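Local coordinates for protein sugar phosphate isomerase/epimerase (Parabacteroides distasonis, PDB 3OBE) that probably isomerises or epimerises a sugar or sugar phosphate within a TIM-barrel active site, at residues N43-A48 with T286-V291; I92-L97 with F240-I245; V276-D281 with E292-Y297. All coordinates share one frame; numbering follows the deposited sequence. Where two conformers were deposited one is given.

Contact 1 of 3, residues N43-A48 with T286-V291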
loop_
_atom_site.group_PDB
_atom_site.type_symbol
_atom_site.label_atom_id
_atom_site.label_comp_id
_atom_site.label_asym_id
_atom_site.label_seq_id
_atom_site.Cartn_x
_atom_site.Cartn_y
_atom_site.Cartn_z
ATOM N N ASN A 43 4.181 8.527 -18.993
ATOM C CA ASN A 43 3.884 9.896 -19.372
ATOM C C ASN A 43 2.409 10.221 -19.154
ATOM O O ASN A 43 2.034 11.283 -18.652
ATOM C CB ASN A 43 4.266 10.114 -20.839
ATOM C CG ASN A 43 4.128 11.546 -21.255
ATOM O OD1 ASN A 43 4.888 12.403 -20.810
ATOM N ND2 ASN A 43 3.164 11.822 -22.118
ATOM N N ARG A 44 1.560 9.284 -19.534
ATOM C CA ARG A 44 0.124 9.425 -19.293
ATOM C C ARG A 44 -0.211 9.624 -17.803
ATOM O O ARG A 44 -1.044 10.484 -17.427
ATOM C CB ARG A 44 -0.557 8.160 -19.821
ATOM C CG ARG A 44 -1.917 8.403 -20.297
ATOM C CD ARG A 44 -2.437 7.288 -21.227
ATOM N NE ARG A 44 -3.877 7.263 -21.097
ATOM C CZ ARG A 44 -4.661 6.322 -21.614
ATOM N NH1 ARG A 44 -4.143 5.307 -22.292
ATOM N NH2 ARG A 44 -5.970 6.414 -21.459
ATOM N N LEU A 45 0.411 8.806 -16.961
ATOM C CA LEU A 45 0.202 8.924 -15.522
ATOM C C LEU A 45 0.655 10.312 -15.018
ATOM O O LEU A 45 -0.066 10.974 -14.240
ATOM C CB LEU A 45 0.911 7.820 -14.813
ATOM C CG LEU A 45 0.373 6.417 -15.089
ATOM C CD1 LEU A 45 1.185 5.413 -14.304
ATOM C CD2 LEU A 45 -1.146 6.328 -14.666
ATOM N N ALA A 46 1.828 10.743 -15.482
ATOM C CA ALA A 46 2.337 12.078 -15.122
ATOM C C ALA A 46 1.394 13.169 -15.581
ATOM O O ALA A 46 1.083 14.083 -14.804
ATOM C CB ALA A 46 3.808 12.311 -15.634
ATOM N N LYS A 47 0.888 13.054 -16.806
ATOM C CA LYS A 47 -0.074 14.045 -17.339
ATOM C C LYS A 47 -1.374 14.110 -16.500
ATOM O O LYS A 47 -1.985 15.169 -16.294
ATOM C CB LYS A 47 -0.369 13.741 -18.816
ATOM N N ALA A 48 -1.791 12.978 -15.959
ATOM C CA ALA A 48 -2.998 12.943 -15.099
ATOM C C ALA A 48 -2.791 13.493 -13.700
ATOM O O ALA A 48 -3.762 13.724 -12.960
ATOM C CB ALA A 48 -3.547 11.522 -14.993
ATOM N N THR A 286 -11.082 0.482 -19.978
ATOM C CA THR A 286 -9.669 0.298 -19.668
ATOM C C THR A 286 -9.360 0.695 -18.235
ATOM O O THR A 286 -9.969 1.606 -17.666
ATOM C CB THR A 286 -8.753 1.116 -20.621
ATOM O OG1 THR A 286 -8.967 2.528 -20.440
ATOM C CG2 THR A 286 -8.984 0.759 -22.055
ATOM N N GLN A 287 -8.332 0.064 -17.664
ATOM C CA GLN A 287 -7.816 0.523 -16.382
ATOM C C GLN A 287 -7.277 1.930 -16.478
ATOM O O GLN A 287 -7.463 2.708 -15.530
ATOM C CB GLN A 287 -6.762 -0.446 -15.846
ATOM C CG GLN A 287 -7.345 -1.831 -15.516
ATOM C CD GLN A 287 -8.428 -1.746 -14.470
ATOM O OE1 GLN A 287 -9.610 -1.777 -14.794
ATOM N NE2 GLN A 287 -8.040 -1.636 -13.213
ATOM N N PHE A 288 -6.649 2.281 -17.601
ATOM C CA PHE A 288 -6.157 3.680 -17.741
ATOM C C PHE A 288 -7.266 4.678 -17.548
ATOM O O PHE A 288 -7.068 5.685 -16.886
ATOM C CB PHE A 288 -5.425 3.939 -19.042
ATOM C CG PHE A 288 -3.946 3.954 -18.879
ATOM C CD1 PHE A 288 -3.332 4.990 -18.209
ATOM C CD2 PHE A 288 -3.171 2.921 -19.360
ATOM C CE1 PHE A 288 -1.963 5.009 -18.055
ATOM C CE2 PHE A 288 -1.786 2.933 -19.181
ATOM C CZ PHE A 288 -1.206 3.994 -18.533
ATOM N N GLU A 289 -8.424 4.426 -18.146
ATOM C CA GLU A 289 -9.556 5.331 -17.968
ATOM C C GLU A 289 -9.910 5.531 -16.527
ATOM O O GLU A 289 -10.067 6.655 -16.070
ATOM C CB GLU A 289 -10.774 4.864 -18.754
ATOM C CG GLU A 289 -11.940 5.869 -18.569
ATOM C CD GLU A 289 -13.228 5.467 -19.214
ATOM O OE1 GLU A 289 -13.258 4.443 -19.931
ATOM O OE2 GLU A 289 -14.240 6.186 -18.927
ATOM N N GLY A 290 -10.023 4.437 -15.795
ATOM C CA GLY A 290 -10.413 4.496 -14.369
ATOM C C GLY A 290 -9.369 5.204 -13.535
ATOM O O GLY A 290 -9.699 6.028 -12.685
ATOM N N VAL A 291 -8.113 4.981 -13.899
ATOM C CA VAL A 291 -6.990 5.612 -13.207
ATOM C C VAL A 291 -6.947 7.120 -13.506
ATOM O O VAL A 291 -6.739 7.932 -12.622
ATOM C CB VAL A 291 -5.675 4.872 -13.589
ATOM C CG1 VAL A 291 -4.497 5.718 -13.323
ATOM C CG2 VAL A 291 -5.645 3.491 -12.846
HETATM O O HOH W 1 -7.933 4.409 -22.165
#
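Arg44 runs out nearly straight from CG to NE, long enough to bring its guanidinium over the ring of Phe288 on the neighbouring helix. In Leu45, a chi1 of -66° swings the branch away from its own carbonyl, and CD2 then reaches the Phe288 ring and Val291. The guanidinium lies flat on the phenyl ring, with centres 4.3 Å apart and planes only 10° from parallel, a cation-pi stack. Its partner in the overlap is the root of the aromatic side chain as much as the ring: NH2 of Arg44 stands 3.5 Å from CB of Phe288. Farther back along the arginine, the methylene CD sits over the same ring toward its rim, adding a CH-pi contact. Arginine suits this place because its aliphatic part and its flat charged end both fit an aromatic face, while its polar edge can still serve other partners. NE pairs with Glu292 in a salt bridge, and NH2 donates to a water lying in the guanidinium plane. That water also meets OG1 of Thr286. The same OG1 of Thr286 accepts from N of Glu289, 3.0 Å away, the capping bond of helix 287-300. Deeper in, CD2 of Leu45 packs 3.7 Å from CE1 of Phe288 and equally close to CG1 of Val291; Leu25 and Leu30 add to this apolar layer. Were Phe288 an alanine, Leu45 CD2 would probably lose its ring partner and the guanidinium, still paired with Glu292, would lose the face it lies on. The axes of the two helical segments run 22° apart in the same direction, 11.2 Å from each other at closest approach, an arrangement characteristic of adjacent outer helices in a TIM barrel, here 38-48 and 287-300.

Contact 2 of 3, residues I92-L97 with F240-I245. With EOH (ethanol), chain H.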
loop_
_atom_site.group_PDB
_atom_site.type_symbol
_atom_site.label_atom_id
_atom_site.label_comp_id
_atom_site.label_asym_id
_atom_site.label_seq_id
_atom_site.Cartn_x
_atom_site.Cartn_y
_atom_site.Cartn_z
ATOM N N ILE A 92 9.215 6.132 -7.774
ATOM C CA ILE A 92 8.825 4.881 -7.081
ATOM C C ILE A 92 9.097 5.072 -5.585
ATOM O O ILE A 92 10.271 5.052 -5.165
ATOM C CB ILE A 92 9.591 3.629 -7.602
ATOM C CG1 ILE A 92 9.468 3.501 -9.113
ATOM C CG2 ILE A 92 9.055 2.385 -6.880
ATOM C CD1 ILE A 92 10.432 2.450 -9.758
ATOM N N SER A 93 8.037 5.258 -4.816
ATOM C CA SER A 93 8.129 5.533 -3.398
ATOM C C SER A 93 7.720 4.414 -2.492
ATOM O O SER A 93 8.096 4.435 -1.304
ATOM C CB SER A 93 7.440 6.823 -3.052
ATOM O OG SER A 93 6.109 6.943 -3.527
ATOM N N SER A 94 7.024 3.401 -3.031
ATOM C CA SER A 94 6.664 2.244 -2.289
ATOM C C SER A 94 6.666 0.986 -3.156
ATOM O O SER A 94 6.756 1.077 -4.375
ATOM C CB SER A 94 5.303 2.486 -1.618
ATOM O OG SER A 94 4.941 1.455 -0.733
ATOM N N SER A 95 6.526 -0.157 -2.518
ATOM C CA SER A 95 6.567 -1.432 -3.175
ATOM C C SER A 95 5.835 -2.442 -2.322
ATOM O O SER A 95 6.018 -2.480 -1.120
ATOM C CB SER A 95 8.027 -1.842 -3.366
ATOM O OG SER A 95 8.113 -3.169 -3.856
ATOM N N HIS A 96 4.967 -3.205 -2.959
ATOM C CA HIS A 96 4.280 -4.329 -2.313
ATOM C C HIS A 96 5.049 -5.633 -2.561
ATOM O O HIS A 96 5.329 -6.000 -3.745
ATOM C CB HIS A 96 2.893 -4.495 -2.926
ATOM C CG HIS A 96 1.833 -3.678 -2.264
ATOM N ND1 HIS A 96 0.503 -3.970 -2.401
ATOM C CD2 HIS A 96 1.905 -2.625 -1.407
ATOM C CE1 HIS A 96 -0.208 -3.091 -1.726
ATOM N NE2 HIS A 96 0.610 -2.300 -1.066
ATOM N N LEU A 97 5.370 -6.363 -1.485
ATOM C CA LEU A 97 6.052 -7.637 -1.596
ATOM C C LEU A 97 5.690 -8.525 -0.437
ATOM O O LEU A 97 5.473 -8.072 0.698
ATOM C CB LEU A 97 7.583 -7.462 -1.685
ATOM C CG LEU A 97 8.330 -6.884 -0.475
ATOM C CD1 LEU A 97 9.862 -6.968 -0.730
ATOM C CD2 LEU A 97 7.952 -5.452 -0.167
ATOM N N PHE A 240 -1.101 4.525 11.126
ATOM C CA PHE A 240 -1.534 4.533 9.747
ATOM C C PHE A 240 -0.818 5.636 9.012
ATOM O O PHE A 240 -1.273 6.783 9.011
ATOM C CB PHE A 240 -3.062 4.674 9.732
ATOM C CG PHE A 240 -3.765 3.471 10.239
ATOM C CD1 PHE A 240 -3.580 2.253 9.611
ATOM C CD2 PHE A 240 -4.612 3.510 11.348
ATOM C CE1 PHE A 240 -4.225 1.107 10.067
ATOM C CE2 PHE A 240 -5.221 2.361 11.789
ATOM C CZ PHE A 240 -5.049 1.189 11.146
ATOM N N LYS A 241 0.330 5.310 8.416
ATOM C CA LYS A 241 1.183 6.311 7.792
ATOM C C LYS A 241 0.928 6.457 6.277
ATOM O O LYS A 241 1.307 7.475 5.692
ATOM C CB LYS A 241 2.684 6.018 8.048
ATOM C CG LYS A 241 3.110 6.189 9.528
ATOM C CD LYS A 241 4.630 6.110 9.696
ATOM C CE LYS A 241 5.095 6.287 11.144
ATOM N NZ LYS A 241 6.529 5.948 11.309
ATOM N N LEU A 242 0.310 5.450 5.680
ATOM C CA LEU A 242 -0.124 5.471 4.282
ATOM C C LEU A 242 -1.591 5.068 4.220
ATOM O O LEU A 242 -2.112 4.317 5.072
ATOM C CB LEU A 242 0.699 4.496 3.427
ATOM C CG LEU A 242 2.193 4.675 3.315
ATOM C CD1 LEU A 242 2.817 3.464 2.602
ATOM C CD2 LEU A 242 2.532 5.992 2.627
ATOM N N LEU A 243 -2.279 5.510 3.165
ATOM C CA LEU A 243 -3.538 4.917 2.796
ATOM C C LEU A 243 -3.421 4.278 1.426
ATOM O O LEU A 243 -2.655 4.760 0.562
ATOM C CB LEU A 243 -4.657 5.947 2.697
ATOM C CG LEU A 243 -4.917 6.844 3.926
ATOM C CD1 LEU A 243 -6.016 7.922 3.671
ATOM C CD2 LEU A 243 -5.215 5.980 5.166
ATOM N N HIS A 244 -4.258 3.266 1.215
ATOM C CA HIS A 244 -4.724 2.948 -0.126
ATOM C C HIS A 244 -6.078 3.598 -0.325
ATOM O O HIS A 244 -6.978 3.460 0.533
ATOM C CB HIS A 244 -4.828 1.460 -0.370
ATOM C CG HIS A 244 -3.661 0.922 -1.122
ATOM N ND1 HIS A 244 -3.752 -0.118 -2.018
ATOM C CD2 HIS A 244 -2.353 1.272 -1.082
ATOM C CE1 HIS A 244 -2.559 -0.382 -2.517
ATOM N NE2 HIS A 244 -1.678 0.429 -1.951
ATOM N N ILE A 245 -6.197 4.332 -1.430
ATOM C CA ILE A 245 -7.430 4.982 -1.827
ATOM C C ILE A 245 -8.024 4.145 -2.950
ATOM O O ILE A 245 -7.446 4.034 -4.054
ATOM C CB ILE A 245 -7.199 6.468 -2.244
ATOM C CG1 ILE A 245 -6.740 7.290 -1.021
ATOM C CG2 ILE A 245 -8.444 7.077 -2.936
ATOM C CD1 ILE A 245 -7.848 7.424 0.100
HETATM C C1 EOH H . 0.152 -5.810 -5.392
HETATM C C2 EOH H . 0.232 -7.197 -6.047
HETATM O O EOH H . 0.027 -5.889 -3.965
#
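His96 and His244 approach from opposite directions; their imidazole planes are nearly parallel (7°) but slid apart, so the rings barely overlap. The centroids are 5.2 Å apart, and NE2 of His96 lies 3.7 Å from NE2 of His244. The two nitrogens do not bond to each other, for each has a carboxylate: His96 NE2 meets Glu216 and His244 NE2 meets Glu54. Histidine suits both places, since a flat ring with two nitrogens can touch its neighbour and engage polar groups at its rim. At the ring edge of His96, ND1 donates a hydrogen bond, close to the imidazole plane, to an ethanol probably left by the crystallisation liquor; the 2.5 Å between His96 ND1 and the ethanol O is suspiciously short, its exact length doubtful. Two residues earlier on each strand the contact is slighter. The small Ser94 turns its hydroxyl to the other oxygen of Glu54, and its OG only grazes CD1 of Leu242 at 4.4 Å. His169 meets both imidazoles at a tilt. Strands 91-95 and 240-245 face each other across the barrel interior, with 52-55, 24-26 and 273-276 between them one way round and 130-133, 165-169 and 213-218 the other.

Contact 3 of 3, residues V276-D281 with E292-Y297; sequences VELEGD and EKSAAY
Leu278 and Ser294 form the tight part of this contact: CD1 of the leucine rests 3.7 Å from OG of the serine, with CD2 a little farther off. Val276 supports them less closely, its CG1 standing 4.3 Å from CB of Ser294. Serine is small enough to let the helix lie near the chain leaving strand 273-276, and the branched leucine and valine present methyl groups from the strand side. The hydroxyl sits beside its own backbone N (chi1 -62°), from where it can turn back along the helix to the carbonyl of Gly290, one turn earlier, while also meeting the backbone N of Ile251. The other side is looser. Past Leu278 the loop diverges from the helix through Glu279 to the exposed Gly280, and Lys293 and Ala296 occupy the helix surface turned to solvent, the lysine paired with Glu289. Thus only one residue of 292-297 makes the close contacts, and the two segments bury just 83 Å² between them. The chemistry is van der Waals packing, leucine methyls against a hydroxyl already bonded to backbone groups and a valine methyl near the serine CB, which implies that a polar atom can lie in this buried strand-to-helix layer with its hydrogen-bonding needs met.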
loop_
_atom_site.group_PDB
_atom_site.type_symbol
_atom_site.label_atom_id
_atom_site.label_comp_id
_atom_site.label_asym_id
_atom_site.label_seq_id
_atom_site.Cartn_x
_atom_site.Cartn_y
_atom_site.Cartn_z
ATOM N N VAL A 276 -3.528 5.246 -4.915
ATOM C CA VAL A 276 -4.743 4.787 -5.550
ATOM C C VAL A 276 -4.604 3.350 -6.060
ATOM O O VAL A 276 -3.563 2.975 -6.631
ATOM C CB VAL A 276 -5.094 5.730 -6.742
ATOM C CG1 VAL A 276 -6.250 5.213 -7.551
ATOM C CG2 VAL A 276 -5.381 7.162 -6.229
ATOM N N GLU A 277 -5.665 2.576 -5.913
ATOM C CA GLU A 277 -5.751 1.274 -6.561
ATOM C C GLU A 277 -7.134 1.064 -7.133
ATOM O O GLU A 277 -8.132 1.448 -6.519
ATOM C CB GLU A 277 -5.397 0.137 -5.617
ATOM C CG GLU A 277 -5.345 -1.233 -6.361
ATOM C CD GLU A 277 -4.523 -2.317 -5.683
ATOM O OE1 GLU A 277 -3.926 -2.061 -4.625
ATOM O OE2 GLU A 277 -4.483 -3.426 -6.270
ATOM N N LEU A 278 -7.189 0.428 -8.292
ATOM C CA LEU A 278 -8.421 -0.033 -8.912
ATOM C C LEU A 278 -8.303 -1.509 -9.262
ATOM O O LEU A 278 -7.259 -1.963 -9.712
ATOM C CB LEU A 278 -8.757 0.692 -10.199
ATOM C CG LEU A 278 -9.355 2.096 -10.162
ATOM C CD1 LEU A 278 -8.443 3.124 -9.558
ATOM C CD2 LEU A 278 -9.868 2.532 -11.567
ATOM N N GLU A 279 -9.388 -2.216 -8.994
ATOM C CA GLU A 279 -9.552 -3.571 -9.485
ATOM C C GLU A 279 -10.009 -3.517 -10.946
ATOM O O GLU A 279 -10.241 -2.440 -11.494
ATOM C CB GLU A 279 -10.504 -4.344 -8.574
ATOM C CG GLU A 279 -11.957 -3.925 -8.664
ATOM C CD GLU A 279 -12.797 -4.652 -7.643
ATOM O OE1 GLU A 279 -12.778 -4.246 -6.468
ATOM O OE2 GLU A 279 -13.450 -5.656 -8.037
ATOM N N GLY A 280 -10.058 -4.670 -11.589
ATOM C CA GLY A 280 -10.460 -4.784 -13.007
ATOM C C GLY A 280 -11.896 -4.341 -13.194
ATOM O O GLY A 280 -12.760 -4.600 -12.359
ATOM N N ASP A 281 -12.143 -3.581 -14.264
ATOM C CA ASP A 281 -13.485 -3.106 -14.569
ATOM C C ASP A 281 -14.384 -4.243 -14.929
ATOM O O ASP A 281 -13.963 -5.215 -15.562
ATOM C CB ASP A 281 -13.451 -2.107 -15.744
ATOM C CG ASP A 281 -14.734 -1.339 -15.897
ATOM O OD1 ASP A 281 -15.359 -0.962 -14.890
ATOM O OD2 ASP A 281 -15.158 -1.084 -17.033
ATOM N N GLU A 292 -7.201 7.486 -14.749
ATOM C CA GLU A 292 -7.231 8.901 -15.144
ATOM C C GLU A 292 -8.404 9.661 -14.510
ATOM O O GLU A 292 -8.212 10.768 -14.008
ATOM C CB GLU A 292 -7.283 8.986 -16.652
ATOM C CG GLU A 292 -5.952 8.641 -17.264
ATOM C CD GLU A 292 -5.942 8.697 -18.762
ATOM O OE1 GLU A 292 -6.964 8.318 -19.407
ATOM O OE2 GLU A 292 -4.901 9.135 -19.307
ATOM N N LYS A 293 -9.577 9.060 -14.524
ATOM C CA LYS A 293 -10.774 9.649 -13.942
ATOM C C LYS A 293 -10.670 9.754 -12.417
ATOM O O LYS A 293 -11.151 10.731 -11.829
ATOM C CB LYS A 293 -12.033 8.904 -14.366
ATOM C CG LYS A 293 -12.392 9.299 -15.826
ATOM C CD LYS A 293 -13.631 8.695 -16.333
ATOM C CE LYS A 293 -14.004 9.458 -17.618
ATOM N NZ LYS A 293 -14.593 8.633 -18.604
ATOM N N SER A 294 -9.999 8.801 -11.791
ATOM C CA SER A 294 -9.697 8.833 -10.345
ATOM C C SER A 294 -8.812 10.013 -10.039
ATOM O O SER A 294 -9.084 10.813 -9.103
ATOM C CB SER A 294 -9.079 7.519 -9.869
ATOM O OG SER A 294 -9.989 6.445 -10.068
ATOM N N ALA A 295 -7.791 10.183 -10.866
ATOM C CA ALA A 295 -6.868 11.312 -10.715
ATOM C C ALA A 295 -7.645 12.607 -10.848
ATOM O O ALA A 295 -7.405 13.520 -10.062
ATOM C CB ALA A 295 -5.698 11.254 -11.746
ATOM N N ALA A 296 -8.555 12.695 -11.831
ATOM C CA ALA A 296 -9.312 13.930 -12.074
ATOM C C ALA A 296 -10.149 14.319 -10.822
ATOM O O ALA A 296 -10.220 15.515 -10.443
ATOM C CB ALA A 296 -10.198 13.808 -13.370
ATOM N N TYR A 297 -10.714 13.334 -10.156
ATOM C CA TYR A 297 -11.490 13.571 -8.929
ATOM C C TYR A 297 -10.610 14.114 -7.817
ATOM O O TYR A 297 -10.950 15.094 -7.135
ATOM C CB TYR A 297 -12.127 12.260 -8.485
ATOM C CG TYR A 297 -12.820 12.291 -7.133
ATOM C CD1 TYR A 297 -14.092 12.823 -6.974
ATOM C CD2 TYR A 297 -12.176 11.758 -6.019
ATOM C CE1 TYR A 297 -14.696 12.816 -5.751
ATOM C CE2 TYR A 297 -12.793 11.719 -4.813
ATOM C CZ TYR A 297 -14.037 12.252 -4.675
ATOM O OH TYR A 297 -14.642 12.202 -3.424
#

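In the fold
Contacts 1 and 3 share helix 287-300 and lie with centres 8 Å apart. One joins the helix to its neighbour 38-48; the other joins it to the chain leaving strand 273-276. The salt bridge from Arg44 NE to Glu292 OE2, 2.8 Å, ties the two together, and CD2 of Leu278 packs 3.4 Å from C of Gly290. Contact 2 occupies the barrel interior, its centre about 3 Å from the centre of the chain, 19 Å from that of contact 1 and 16 Å from that of contact 3. Ile245 O and Glu277 N, 3.0 Å apart, link contacts 2 and 3. Ethanol and a phosphate about 3 Å from the His96 side chain, both probably from the crystallisation liquor, are consistent with an active-site pocket there.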